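Local coordinates for protein Pgp2 (Campylobacter jejuni subsp. jejuni, PDB 6XJ6) that helps set the helical cell shape of the bacterium, probably by trimming peptidoglycan as an LD-carboxypeptidase, and binds peptidoglycan in a pocket of its accessory NTF2 domain, at residues T100-L104 / L105-Q109; M210-E213 / Q214-S217; K16-S19 / L20-D24; D179-T182 / W183-A186; F85-D89 / P90-P94. All coordinates share one frame; numbering follows the deposited sequence.

In the fold
Along the chain the five contacts run 3, 5, 1, 4, 2. Contacts 5 and 1 belong to the L,D-transpeptidase catalytic domain: contact 5 lies in the loop between strands 77-80 and 97-98, beside the predicted catalytic histidine, and contact 1 caps helix 104-108, which packs on strands of the NTF2-like domain. Contacts 4 and 2, on helices 170-188 and 212-223 of that second domain, have centres about 20 Å apart, whereas about 46 Å separates the centres of contacts 2 and 5. Contact 3, near the N-terminus, turns the chain into strand 22-23, the edge of the six-stranded antiparallel sheet. No two contacts touch; together they sample both domains and their junction.

Contact 1: T100-L104 / L105-Q109; sequences TYPNL and LDKVQ
The backbone of 100-104 arrives as a loop with a cis peptide before Pro102 and turns at Asn103 into helix 104-108, where Lys107 N to Asn103 O and Val108 N to Leu104 O are the first i to i+4 bonds. Asn103 and Asp106 close a capping box. Asp106 N gives Asn103 OD1 a nearly straight bond (2.9 Å, 172°), and Asn103 N answers to Asp106 OD2 at 3.0 Å, reaching that oxygen on its anti side. With chi1 at 68°, the amide of Asn103 swings over the first turn and stacks on the Asp106 carboxylate, the two planes only 2° apart. Pro102 CB lies 3.6 Å from Asp106 CB, while the Lys107 chain runs extended past the proline ring. Leu104 CD1 meets Val108 CG1 at 4.0 Å. Tyr79 OH also binds Asp106 OD2, and Tyr241 OH takes Asn103 ND2. The Asp106 carboxylate, in the first turn of the helix, is probably stabilised as an anion by the Asn103 N-H and by the helix dipole.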
loop_
_atom_site.group_PDB
_atom_site.type_symbol
_atom_site.label_atom_id
_atom_site.label_comp_id
_atom_site.label_asym_id
_atom_site.label_seq_id
_atom_site.Cartn_x
_atom_site.Cartn_y
_atom_site.Cartn_z
ATOM N N THR A 100 0.512 9.550 0.701
ATOM C CA THR A 100 0.086 9.281 2.068
ATOM C C THR A 100 1.233 8.916 3.012
ATOM O O THR A 100 0.974 8.372 4.091
ATOM C CB THR A 100 -0.968 8.179 2.082
ATOM O OG1 THR A 100 -0.483 7.066 1.326
ATOM C CG2 THR A 100 -2.262 8.688 1.474
ATOM N N TYR A 101 2.480 9.206 2.656
ATOM C CA TYR A 101 3.565 8.971 3.602
ATOM C C TYR A 101 3.368 9.845 4.842
ATOM O O TYR A 101 3.135 11.057 4.711
ATOM C CB TYR A 101 4.950 9.256 3.015
ATOM C CG TYR A 101 6.019 9.022 4.062
ATOM C CD1 TYR A 101 6.600 7.773 4.229
ATOM C CD2 TYR A 101 6.396 10.033 4.931
ATOM C CE1 TYR A 101 7.541 7.542 5.214
ATOM C CE2 TYR A 101 7.332 9.807 5.921
ATOM C CZ TYR A 101 7.906 8.560 6.050
ATOM O OH TYR A 101 8.838 8.319 7.030
ATOM N N PRO A 102 3.494 9.290 6.054
ATOM C CA PRO A 102 3.765 7.896 6.412
ATOM C C PRO A 102 2.489 7.077 6.477
ATOM O O PRO A 102 1.467 7.546 6.985
ATOM C CB PRO A 102 4.388 8.015 7.810
ATOM C CG PRO A 102 3.736 9.209 8.389
ATOM C CD PRO A 102 3.504 10.164 7.242
ATOM N N ASN A 103 2.547 5.858 5.951
ATOM C CA ASN A 103 1.416 4.955 6.061
ATOM C C ASN A 103 1.446 4.264 7.423
ATOM O O ASN A 103 2.305 4.527 8.272
ATOM C CB ASN A 103 1.371 3.998 4.867
ATOM C CG ASN A 103 2.520 3.002 4.850
ATOM O OD1 ASN A 103 3.014 2.579 5.891
ATOM N ND2 ASN A 103 2.930 2.599 3.654
ATOM N N LEU A 104 0.475 3.384 7.652
ATOM C CA LEU A 104 0.355 2.755 8.965
ATOM C C LEU A 104 1.606 1.959 9.318
ATOM O O LEU A 104 2.063 1.984 10.465
ATOM C CB LEU A 104 -0.876 1.856 9.001
ATOM C CG LEU A 104 -1.082 1.091 10.306
ATOM C CD1 LEU A 104 -1.365 2.035 11.458
ATOM C CD2 LEU A 104 -2.206 0.085 10.126
ATOM N N LEU A 105 2.162 1.222 8.357
ATOM C CA LEU A 105 3.367 0.448 8.638
ATOM C C LEU A 105 4.522 1.367 9.010
ATOM O O LEU A 105 5.225 1.132 9.998
ATOM C CB LEU A 105 3.721 -0.422 7.430
ATOM C CG LEU A 105 4.960 -1.304 7.594
ATOM C CD1 LEU A 105 4.750 -2.370 8.658
ATOM C CD2 LEU A 105 5.317 -1.934 6.262
ATOM N N ASP A 106 4.729 2.423 8.227
ATOM C CA ASP A 106 5.713 3.440 8.581
ATOM C C ASP A 106 5.507 3.916 10.010
ATOM O O ASP A 106 6.461 4.017 10.792
ATOM C CB ASP A 106 5.579 4.635 7.636
ATOM C CG ASP A 106 5.910 4.297 6.188
ATOM O OD1 ASP A 106 6.803 3.463 5.945
ATOM O OD2 ASP A 106 5.285 4.902 5.294
ATOM N N LYS A 107 4.261 4.232 10.368
ATOM C CA LYS A 107 4.000 4.817 11.681
ATOM C C LYS A 107 4.306 3.834 12.802
ATOM O O LYS A 107 4.927 4.205 13.803
ATOM C CB LYS A 107 2.552 5.298 11.777
ATOM C CG LYS A 107 2.239 6.528 10.940
ATOM C CD LYS A 107 0.770 6.875 11.059
ATOM C CE LYS A 107 0.421 8.157 10.342
ATOM N NZ LYS A 107 -1.016 8.474 10.539
ATOM N N VAL A 108 3.857 2.582 12.678
ATOM C CA VAL A 108 4.085 1.641 13.771
ATOM C C VAL A 108 5.557 1.269 13.881
ATOM O O VAL A 108 6.009 0.835 14.947
ATOM C CB VAL A 108 3.167 0.402 13.719
ATOM C CG1 VAL A 108 1.710 0.827 13.721
ATOM C CG2 VAL A 108 3.483 -0.470 12.516
ATOM N N GLN A 109 6.315 1.433 12.804
ATOM C CA GLN A 109 7.758 1.256 12.846
ATOM C C GLN A 109 8.477 2.470 13.410
ATOM O O GLN A 109 9.708 2.446 13.508
ATOM C CB GLN A 109 8.289 0.957 11.446
ATOM C CG GLN A 109 7.866 -0.395 10.922
ATOM C CD GLN A 109 8.337 -0.644 9.509
ATOM O OE1 GLN A 109 8.747 0.279 8.806
ATOM N NE2 GLN A 109 8.274 -1.901 9.080
#

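Contact 2: M210-E213 / Q214-S217; sequences MKFE and QFAS
Met210 lays its thioether against the first turn of helix 212-223, whose N-cap residue is Lys211, in the NTF2-like domain. This is the close-packed side. The anti chi1 (-172°) and extended chi2 of Met210 lay CG and SD along the turn, CG 3.6 Å from Gln214 CB and SD 3.9 Å from Phe215 CB. The Phe215 ring continues into the domain, edge-to-face with Phe204 and Tyr199. Phe212 touches the next turn more lightly: its CE2 stands 4.3 Å from Ala216 CB, and the two phenylalanine rings barely meet. Phe215 N to Lys211 O and Ala216 N to Phe212 O carry the helical bonding. Around the helix from there, Lys211, Glu213, Gln214 and Ser217 make a polar, solvent-facing side. A bend at chi2 (61°) folds the Gln214 amide back beside the Lys211 chain, NE2 3.9 Å from Lys211 CB. One water accepts from both Lys211 N and Gln214 NE2, tying the glutamine to the backbone just before the helix. A second water serves the next turn: it donates to Glu213 O at 2.7 Å and also hydrogen-bonds Ser217 OG at 2.6 Å.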
loop_
_atom_site.group_PDB
_atom_site.type_symbol
_atom_site.label_atom_id
_atom_site.label_comp_id
_atom_site.label_asym_id
_atom_site.label_seq_id
_atom_site.Cartn_x
_atom_site.Cartn_y
_atom_site.Cartn_z
ATOM N N MET A 210 2.252 -2.694 22.214
ATOM C CA MET A 210 2.058 -3.977 22.876
ATOM C C MET A 210 2.864 -5.066 22.174
ATOM O O MET A 210 2.906 -5.136 20.942
ATOM C CB MET A 210 0.576 -4.356 22.858
ATOM C CG MET A 210 0.246 -5.572 23.692
ATOM S SD MET A 210 -1.487 -6.054 23.581
ATOM C CE MET A 210 -2.302 -4.639 24.277
ATOM N N LYS A 211 3.504 -5.920 22.967
ATOM C CA LYS A 211 4.246 -7.055 22.442
ATOM C C LYS A 211 3.321 -8.255 22.242
ATOM O O LYS A 211 2.196 -8.300 22.744
ATOM C CB LYS A 211 5.399 -7.410 23.382
ATOM C CG LYS A 211 6.467 -6.328 23.471
ATOM C CD LYS A 211 7.442 -6.583 24.606
ATOM C CE LYS A 211 6.796 -6.336 25.960
ATOM N NZ LYS A 211 7.768 -6.467 27.077
ATOM N N PHE A 212 3.830 -9.252 21.514
ATOM C CA PHE A 212 2.985 -10.342 21.034
ATOM C C PHE A 212 2.338 -11.118 22.177
ATOM O O PHE A 212 1.149 -11.455 22.109
ATOM C CB PHE A 212 3.795 -11.283 20.145
ATOM C CG PHE A 212 2.978 -12.384 19.541
ATOM C CD1 PHE A 212 2.290 -12.182 18.356
ATOM C CD2 PHE A 212 2.881 -13.615 20.168
ATOM C CE1 PHE A 212 1.532 -13.191 17.802
ATOM C CE2 PHE A 212 2.126 -14.629 19.615
ATOM C CZ PHE A 212 1.449 -14.417 18.430
ATOM N N GLU A 213 3.102 -11.436 23.223
ATOM C CA GLU A 213 2.544 -12.217 24.325
ATOM C C GLU A 213 1.312 -11.537 24.909
ATOM O O GLU A 213 0.290 -12.191 25.158
ATOM C CB GLU A 213 3.608 -12.441 25.399
ATOM C CG GLU A 213 3.158 -13.329 26.548
ATOM C CD GLU A 213 4.255 -13.561 27.569
ATOM O OE1 GLU A 213 5.167 -12.712 27.667
ATOM O OE2 GLU A 213 4.210 -14.596 28.271
ATOM N N GLN A 214 1.379 -10.218 25.113
ATOM C CA GLN A 214 0.238 -9.491 25.659
ATOM C C GLN A 214 -0.884 -9.376 24.636
ATOM O O GLN A 214 -2.065 -9.452 24.990
ATOM C CB GLN A 214 0.680 -8.109 26.138
ATOM C CG GLN A 214 1.380 -8.125 27.490
ATOM C CD GLN A 214 2.651 -8.956 27.482
ATOM O OE1 GLN A 214 2.771 -9.938 28.218
ATOM N NE2 GLN A 214 3.610 -8.564 26.650
ATOM N N PHE A 215 -0.532 -9.187 23.364
ATOM C CA PHE A 215 -1.535 -9.185 22.304
ATOM C C PHE A 215 -2.275 -10.516 22.254
ATOM O O PHE A 215 -3.505 -10.547 22.146
ATOM C CB PHE A 215 -0.836 -8.897 20.978
ATOM C CG PHE A 215 -1.728 -8.984 19.771
ATOM C CD1 PHE A 215 -2.637 -7.978 19.480
ATOM C CD2 PHE A 215 -1.630 -10.057 18.899
ATOM C CE1 PHE A 215 -3.446 -8.054 18.360
ATOM C CE2 PHE A 215 -2.434 -10.129 17.768
ATOM C CZ PHE A 215 -3.336 -9.129 17.498
ATOM N N ALA A 216 -1.542 -11.626 22.360
ATOM C CA ALA A 216 -2.170 -12.942 22.342
ATOM C C ALA A 216 -3.156 -13.099 23.491
ATOM O O ALA A 216 -4.277 -13.589 23.306
ATOM C CB ALA A 216 -1.092 -14.022 22.422
ATOM N N SER A 217 -2.744 -12.718 24.702
ATOM C CA SER A 217 -3.622 -12.854 25.858
ATOM C C SER A 217 -4.809 -11.901 25.767
ATOM O O SER A 217 -5.922 -12.249 26.178
ATOM C CB SER A 217 -2.827 -12.620 27.139
ATOM O OG SER A 217 -1.805 -13.595 27.274
HETATM O O HOH W 1 3.438 -5.971 25.805
HETATM O O HOH W 2 0.179 -14.760 26.027
#

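Contact 3: K16-S19 / L20-D24; sequences KNIS and LGYYD
Ile18 and Tyr22 meet across a type I beta turn that runs from Ile18 to Gly21. The methyl CG2 of Ile18 comes obliquely against the tyrosine, 3.6 Å from Tyr22 CD1, while the Lys16 chain reaches the ring edge near its plane, CD to CE1. Tyr22 has CG anti to its own N (chi1 -177°), which turns its ring back beside the isoleucine. Asn17 OD1 is gripped twice by Ser19: N donates at 3.0 Å, making an Asx turn, and OG donates at 2.7 Å in the carbonyl plane, on a lone pair. The beta turn itself is closed by Gly21 N to Ile18 O at 2.8 Å, the donor well above the carbonyl plane. One water accepts from Leu20 N and donates to Asn17 O and Gly21 O, tying the residue before the turn to its last two. Tyr23 OH donates to Leu20 O, 2.7 Å away, and also bonds Ser239 OG. The turn leads from helix 6-13 into strand 22-23, with Ile18 and Tyr22 packed on Ile13 of that helix and Ile173 of helix 170-188, and the Tyr22 backbone hydrogen-bonded to Ile238 of strand 232-240.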
loop_
_atom_site.group_PDB
_atom_site.type_symbol
_atom_site.label_atom_id
_atom_site.label_comp_id
_atom_site.label_asym_id
_atom_site.label_seq_id
_atom_site.Cartn_x
_atom_site.Cartn_y
_atom_site.Cartn_z
ATOM N N LYS A 16 -5.014 -12.818 -15.865
ATOM C CA LYS A 16 -4.945 -11.382 -15.643
ATOM C C LYS A 16 -3.521 -10.951 -15.318
ATOM O O LYS A 16 -2.740 -11.694 -14.719
ATOM C CB LYS A 16 -5.868 -10.987 -14.494
ATOM C CG LYS A 16 -7.328 -11.154 -14.830
ATOM C CD LYS A 16 -8.215 -11.064 -13.607
ATOM C CE LYS A 16 -9.638 -11.543 -13.908
ATOM N NZ LYS A 16 -9.711 -12.957 -14.393
ATOM N N ASN A 17 -3.188 -9.730 -15.728
ATOM C CA ASN A 17 -1.909 -9.124 -15.375
ATOM C C ASN A 17 -2.061 -8.532 -13.982
ATOM O O ASN A 17 -2.622 -7.446 -13.810
ATOM C CB ASN A 17 -1.521 -8.056 -16.389
ATOM C CG ASN A 17 -0.163 -7.459 -16.102
ATOM O OD1 ASN A 17 0.361 -7.586 -14.993
ATOM N ND2 ASN A 17 0.409 -6.789 -17.092
ATOM N N ILE A 18 -1.576 -9.263 -12.983
ATOM C CA ILE A 18 -1.643 -8.837 -11.594
ATOM C C ILE A 18 -0.288 -8.335 -11.096
ATOM O O ILE A 18 -0.086 -8.184 -9.890
ATOM C CB ILE A 18 -2.230 -9.928 -10.685
ATOM C CG1 ILE A 18 -1.555 -11.293 -10.899
ATOM C CG2 ILE A 18 -3.723 -10.055 -10.941
ATOM C CD1 ILE A 18 -0.084 -11.371 -10.541
ATOM N N SER A 19 0.636 -8.045 -12.014
ATOM C CA SER A 19 2.010 -7.727 -11.627
ATOM C C SER A 19 2.103 -6.466 -10.771
ATOM O O SER A 19 3.043 -6.331 -9.977
ATOM C CB SER A 19 2.881 -7.594 -12.879
ATOM O OG SER A 19 2.451 -6.522 -13.699
ATOM N N LEU A 20 1.174 -5.523 -10.936
ATOM C CA LEU A 20 1.127 -4.336 -10.089
ATOM C C LEU A 20 0.028 -4.418 -9.042
ATOM O O LEU A 20 -0.299 -3.401 -8.414
ATOM C CB LEU A 20 0.961 -3.076 -10.935
ATOM C CG LEU A 20 2.079 -2.826 -11.945
ATOM C CD1 LEU A 20 1.800 -1.566 -12.749
ATOM C CD2 LEU A 20 3.446 -2.746 -11.264
ATOM N N GLY A 21 -0.524 -5.602 -8.828
ATOM C CA GLY A 21 -1.598 -5.822 -7.882
ATOM C C GLY A 21 -2.833 -6.401 -8.551
ATOM O O GLY A 21 -2.979 -6.408 -9.772
ATOM N N TYR A 22 -3.734 -6.876 -7.696
ATOM C CA TYR A 22 -5.024 -7.434 -8.086
ATOM C C TYR A 22 -6.081 -6.576 -7.404
ATOM O O TYR A 22 -6.117 -6.502 -6.170
ATOM C CB TYR A 22 -5.088 -8.885 -7.611
ATOM C CG TYR A 22 -6.316 -9.699 -7.961
ATOM C CD1 TYR A 22 -6.851 -9.701 -9.240
ATOM C CD2 TYR A 22 -6.906 -10.517 -7.007
ATOM C CE1 TYR A 22 -7.959 -10.475 -9.547
ATOM C CE2 TYR A 22 -8.009 -11.295 -7.302
ATOM C CZ TYR A 22 -8.532 -11.270 -8.572
ATOM O OH TYR A 22 -9.636 -12.045 -8.865
ATOM N N TYR A 23 -6.908 -5.902 -8.199
ATOM C CA TYR A 23 -7.811 -4.869 -7.710
ATOM C C TYR A 23 -9.256 -5.207 -8.046
ATOM O O TYR A 23 -9.568 -5.677 -9.145
ATOM C CB TYR A 23 -7.434 -3.509 -8.309
ATOM C CG TYR A 23 -6.015 -3.144 -7.966
ATOM C CD1 TYR A 23 -5.722 -2.538 -6.759
ATOM C CD2 TYR A 23 -4.957 -3.459 -8.818
ATOM C CE1 TYR A 23 -4.434 -2.232 -6.413
ATOM C CE2 TYR A 23 -3.649 -3.149 -8.474
ATOM C CZ TYR A 23 -3.401 -2.540 -7.260
ATOM O OH TYR A 23 -2.119 -2.219 -6.865
ATOM N N ASP A 24 -10.148 -4.916 -7.102
ATOM C CA ASP A 24 -11.555 -5.236 -7.305
ATOM C C ASP A 24 -12.189 -4.364 -8.381
ATOM O O ASP A 24 -13.104 -4.816 -9.077
ATOM C CB ASP A 24 -12.313 -5.096 -5.990
ATOM C CG ASP A 24 -13.740 -5.571 -6.100
ATOM O OD1 ASP A 24 -13.953 -6.793 -6.223
ATOM O OD2 ASP A 24 -14.639 -4.722 -6.074
HETATM O O HOH W 3 -1.501 -5.486 -11.984
#

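Contact 4: D179-T182 / W183-A186; sequences DLFT and WKLA
Trp183 N donates to Asp179 O at 2.8 Å, the shortest of four successive i to i+4 bonds in the alpha-helix 170-188, which packs against the curved antiparallel sheet of the NTF2-like domain. Leu180 O takes Lys184 N in the next bond (2.9 Å) and also lies at the edge of the indole, in its plane and 3.5 Å from Trp183 CE3. Leu180 CD1 touches the six-membered ring at CE3 and CZ3, 3.8 Å from Trp183 CE3. Leu180 and Trp183 both face the sheet, pressing on Phe233 and Phe254 of neighbouring strands. The indole nitrogen bonds the hydroxyl of Tyr199, which satisfies a polar atom of a buried residue and should help to fix the rotation of the ring. Three more polar ends are held: Asp179 OD2 by Met281 N, the Lys184 ammonium by Ile231 O, and Thr182 OG1 by Ala178 O of its own helix. The Lys184 chain runs alongside the Phe181 ring in the same direction, extended until its last torsion (chi4 -67°). Its CD rests against the phenylalanine at an oblique angle, Lys184 CD 3.9 Å from Phe181 CD1.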
loop_
_atom_site.group_PDB
_atom_site.type_symbol
_atom_site.label_atom_id
_atom_site.label_comp_id
_atom_site.label_asym_id
_atom_site.label_seq_id
_atom_site.Cartn_x
_atom_site.Cartn_y
_atom_site.Cartn_z
ATOM N N ASP A 179 -5.264 -17.094 2.733
ATOM C CA ASP A 179 -4.927 -16.810 4.125
ATOM C C ASP A 179 -5.848 -15.747 4.708
ATOM O O ASP A 179 -6.291 -15.857 5.859
ATOM C CB ASP A 179 -3.477 -16.339 4.229
ATOM C CG ASP A 179 -2.473 -17.455 4.035
ATOM O OD1 ASP A 179 -2.852 -18.642 4.133
ATOM O OD2 ASP A 179 -1.284 -17.131 3.801
ATOM N N LEU A 180 -6.134 -14.698 3.932
ATOM C CA LEU A 180 -7.027 -13.640 4.395
ATOM C C LEU A 180 -8.371 -14.205 4.843
ATOM O O LEU A 180 -8.891 -13.834 5.900
ATOM C CB LEU A 180 -7.229 -12.622 3.276
ATOM C CG LEU A 180 -8.135 -11.431 3.593
ATOM C CD1 LEU A 180 -7.465 -10.499 4.588
ATOM C CD2 LEU A 180 -8.490 -10.694 2.324
ATOM N N PHE A 181 -8.968 -15.085 4.032
ATOM C CA PHE A 181 -10.279 -15.616 4.385
ATOM C C PHE A 181 -10.196 -16.666 5.487
ATOM O O PHE A 181 -11.174 -16.868 6.218
ATOM C CB PHE A 181 -11.003 -16.112 3.130
ATOM C CG PHE A 181 -11.599 -14.994 2.342
ATOM C CD1 PHE A 181 -12.849 -14.498 2.665
ATOM C CD2 PHE A 181 -10.883 -14.382 1.336
ATOM C CE1 PHE A 181 -13.389 -13.437 1.975
ATOM C CE2 PHE A 181 -11.418 -13.314 0.641
ATOM C CZ PHE A 181 -12.674 -12.842 0.962
ATOM N N THR A 182 -9.044 -17.326 5.634
ATOM C CA THR A 182 -8.839 -18.233 6.757
ATOM C C THR A 182 -8.714 -17.450 8.055
ATOM O O THR A 182 -9.274 -17.842 9.088
ATOM C CB THR A 182 -7.580 -19.068 6.511
ATOM O OG1 THR A 182 -7.723 -19.802 5.282
ATOM C CG2 THR A 182 -7.335 -20.049 7.661
ATOM N N TRP A 183 -7.989 -16.332 8.009
ATOM C CA TRP A 183 -7.903 -15.426 9.148
ATOM C C TRP A 183 -9.274 -14.855 9.497
ATOM O O TRP A 183 -9.647 -14.789 10.675
ATOM C CB TRP A 183 -6.899 -14.333 8.780
ATOM C CG TRP A 183 -6.823 -13.096 9.641
ATOM C CD1 TRP A 183 -6.191 -12.958 10.844
ATOM C CD2 TRP A 183 -7.337 -11.805 9.308
ATOM N NE1 TRP A 183 -6.307 -11.667 11.292
ATOM C CE2 TRP A 183 -7.004 -10.937 10.364
ATOM C CE3 TRP A 183 -8.052 -11.301 8.219
ATOM C CZ2 TRP A 183 -7.362 -9.589 10.363
ATOM C CZ3 TRP A 183 -8.415 -9.970 8.222
ATOM C CH2 TRP A 183 -8.070 -9.127 9.288
ATOM N N LYS A 184 -10.049 -14.465 8.480
ATOM C CA LYS A 184 -11.409 -13.980 8.702
ATOM C C LYS A 184 -12.256 -15.027 9.417
ATOM O O LYS A 184 -12.993 -14.710 10.361
ATOM C CB LYS A 184 -12.040 -13.617 7.356
ATOM C CG LYS A 184 -13.479 -13.129 7.425
ATOM C CD LYS A 184 -14.016 -12.871 6.026
ATOM C CE LYS A 184 -15.478 -12.494 6.031
ATOM N NZ LYS A 184 -16.350 -13.625 6.461
ATOM N N LEU A 185 -12.176 -16.282 8.972
ATOM C CA LEU A 185 -12.975 -17.331 9.597
ATOM C C LEU A 185 -12.562 -17.540 11.048
ATOM O O LEU A 185 -13.411 -17.772 11.917
ATOM C CB LEU A 185 -12.828 -18.635 8.811
ATOM C CG LEU A 185 -13.639 -19.816 9.355
ATOM C CD1 LEU A 185 -15.128 -19.517 9.280
ATOM C CD2 LEU A 185 -13.321 -21.089 8.596
ATOM N N ALA A 186 -11.261 -17.472 11.325
ATOM C CA ALA A 186 -10.790 -17.626 12.697
ATOM C C ALA A 186 -11.355 -16.533 13.595
ATOM O O ALA A 186 -11.803 -16.806 14.716
ATOM C CB ALA A 186 -9.262 -17.605 12.722
#

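Contact 5: F85-D89 / P90-P94; sequences FNPGD and PYYGP
The loop between strands 77-80 and 97-98 of the catalytic domain folds here into a short 3-10 turn, 90-92, headed by Asp89. With CG anti to the backbone N (chi1 176°), the Asp89 carboxylate lies beside the start of the turn, and OD1 accepts from Tyr91 N at 3.0 Å along a nearly straight N-H (169°), though from above the carboxylate plane. The backbone oxygen Asp89 O takes Tyr92 N at 3.2 Å and lies at the edge of the Tyr92 ring. The Asp89 carboxylate and that ring stand almost perpendicular, 80° apart, and a water bridges them, donating to Asp89 OD2 and bonding Tyr92 OH at 3.0 Å. Pro87 packs on the same ring obliquely, its CB 3.6 Å from Tyr92 CD2, and the Tyr91 ring sends CD1 over one face of Tyr92. Another water joins Asp89 O to Gly93 O. Farther from the turn, Asn86 ND2 makes a weak hydrogen bond to Pro94 O. The backbone of Tyr92 also pairs with Gly120, and its ring meets His119 edge-to-face. The side chain of Tyr92 lies about 4 Å from that of His119 and about 6 Å from that of Cys136, the predicted proton donor/acceptor and nucleophile. The turn thus sets an aromatic side chain beside the predicted cysteine-histidine site of a YkuD-type L,D-transpeptidase fold.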
loop_
_atom_site.group_PDB
_atom_site.type_symbol
_atom_site.label_atom_id
_atom_site.label_comp_id
_atom_site.label_asym_id
_atom_site.label_seq_id
_atom_site.Cartn_x
_atom_site.Cartn_y
_atom_site.Cartn_z
ATOM N N PHE A 85 -3.745 19.691 -6.030
ATOM C CA PHE A 85 -3.937 20.873 -5.203
ATOM C C PHE A 85 -2.891 21.923 -5.552
ATOM O O PHE A 85 -1.885 21.639 -6.205
ATOM C CB PHE A 85 -3.903 20.538 -3.703
ATOM C CG PHE A 85 -2.540 20.191 -3.181
ATOM C CD1 PHE A 85 -1.750 21.161 -2.586
ATOM C CD2 PHE A 85 -2.052 18.904 -3.264
ATOM C CE1 PHE A 85 -0.499 20.852 -2.094
ATOM C CE2 PHE A 85 -0.796 18.593 -2.770
ATOM C CZ PHE A 85 -0.022 19.571 -2.188
ATOM N N ASN A 86 -3.156 23.151 -5.111
ATOM C CA ASN A 86 -2.283 24.291 -5.378
ATOM C C ASN A 86 -1.521 24.691 -4.121
ATOM O O ASN A 86 -2.114 25.283 -3.207
ATOM C CB ASN A 86 -3.119 25.464 -5.878
ATOM C CG ASN A 86 -3.796 25.158 -7.180
ATOM O OD1 ASN A 86 -5.020 25.070 -7.249
ATOM N ND2 ASN A 86 -2.998 24.965 -8.230
ATOM N N PRO A 87 -0.221 24.409 -4.031
ATOM C CA PRO A 87 0.540 24.835 -2.844
ATOM C C PRO A 87 0.532 26.339 -2.605
ATOM O O PRO A 87 0.740 26.773 -1.464
ATOM C CB PRO A 87 1.957 24.325 -3.135
ATOM C CG PRO A 87 1.755 23.169 -4.087
ATOM C CD PRO A 87 0.586 23.571 -4.936
ATOM N N GLY A 88 0.313 27.150 -3.634
ATOM C CA GLY A 88 0.364 28.587 -3.456
ATOM C C GLY A 88 1.762 29.145 -3.358
ATOM O O GLY A 88 1.936 30.281 -2.908
ATOM N N ASP A 89 2.761 28.375 -3.768
ATOM C CA ASP A 89 4.160 28.774 -3.765
ATOM C C ASP A 89 4.746 28.312 -5.094
ATOM O O ASP A 89 4.749 27.107 -5.374
ATOM C CB ASP A 89 4.871 28.115 -2.580
ATOM C CG ASP A 89 6.362 28.403 -2.538
ATOM O OD1 ASP A 89 6.917 28.956 -3.513
ATOM O OD2 ASP A 89 6.985 28.061 -1.506
ATOM N N PRO A 90 5.235 29.222 -5.945
ATOM C CA PRO A 90 5.681 28.807 -7.286
ATOM C C PRO A 90 6.876 27.880 -7.272
ATOM O O PRO A 90 7.240 27.350 -8.330
ATOM C CB PRO A 90 6.028 30.137 -7.967
ATOM C CG PRO A 90 6.417 31.029 -6.847
ATOM C CD PRO A 90 5.520 30.647 -5.696
ATOM N N TYR A 91 7.506 27.678 -6.115
ATOM C CA TYR A 91 8.626 26.754 -6.033
ATOM C C TYR A 91 8.223 25.354 -6.473
ATOM O O TYR A 91 9.050 24.609 -7.008
ATOM C CB TYR A 91 9.158 26.721 -4.602
ATOM C CG TYR A 91 10.215 25.674 -4.388
ATOM C CD1 TYR A 91 9.888 24.430 -3.865
ATOM C CD2 TYR A 91 11.539 25.921 -4.716
ATOM C CE1 TYR A 91 10.849 23.464 -3.672
ATOM C CE2 TYR A 91 12.508 24.959 -4.527
ATOM C CZ TYR A 91 12.155 23.732 -4.007
ATOM O OH TYR A 91 13.111 22.769 -3.811
ATOM N N TYR A 92 6.963 24.982 -6.266
ATOM C CA TYR A 92 6.501 23.624 -6.533
ATOM C C TYR A 92 5.985 23.434 -7.951
ATOM O O TYR A 92 5.551 22.327 -8.290
ATOM C CB TYR A 92 5.402 23.240 -5.540
ATOM C CG TYR A 92 5.882 23.254 -4.106
ATOM C CD1 TYR A 92 6.676 22.230 -3.614
ATOM C CD2 TYR A 92 5.562 24.304 -3.256
ATOM C CE1 TYR A 92 7.128 22.240 -2.307
ATOM C CE2 TYR A 92 6.005 24.324 -1.956
ATOM C CZ TYR A 92 6.787 23.290 -1.483
ATOM O OH TYR A 92 7.233 23.310 -0.185
ATOM N N GLY A 93 6.036 24.463 -8.787
ATOM C CA GLY A 93 5.462 24.384 -10.107
ATOM C C GLY A 93 3.986 24.732 -10.094
ATOM O O GLY A 93 3.497 25.425 -9.199
ATOM N N PRO A 94 3.240 24.245 -11.089
ATOM C CA PRO A 94 1.841 24.684 -11.227
ATOM C C PRO A 94 0.893 24.083 -10.204
ATOM O O PRO A 94 -0.140 24.692 -9.903
ATOM C CB PRO A 94 1.479 24.255 -12.654
ATOM C CG PRO A 94 2.369 23.083 -12.919
ATOM C CD PRO A 94 3.656 23.363 -12.191
HETATM O O HOH W 4 2.844 25.594 -6.770
HETATM O O HOH W 5 8.606 25.970 0.036
#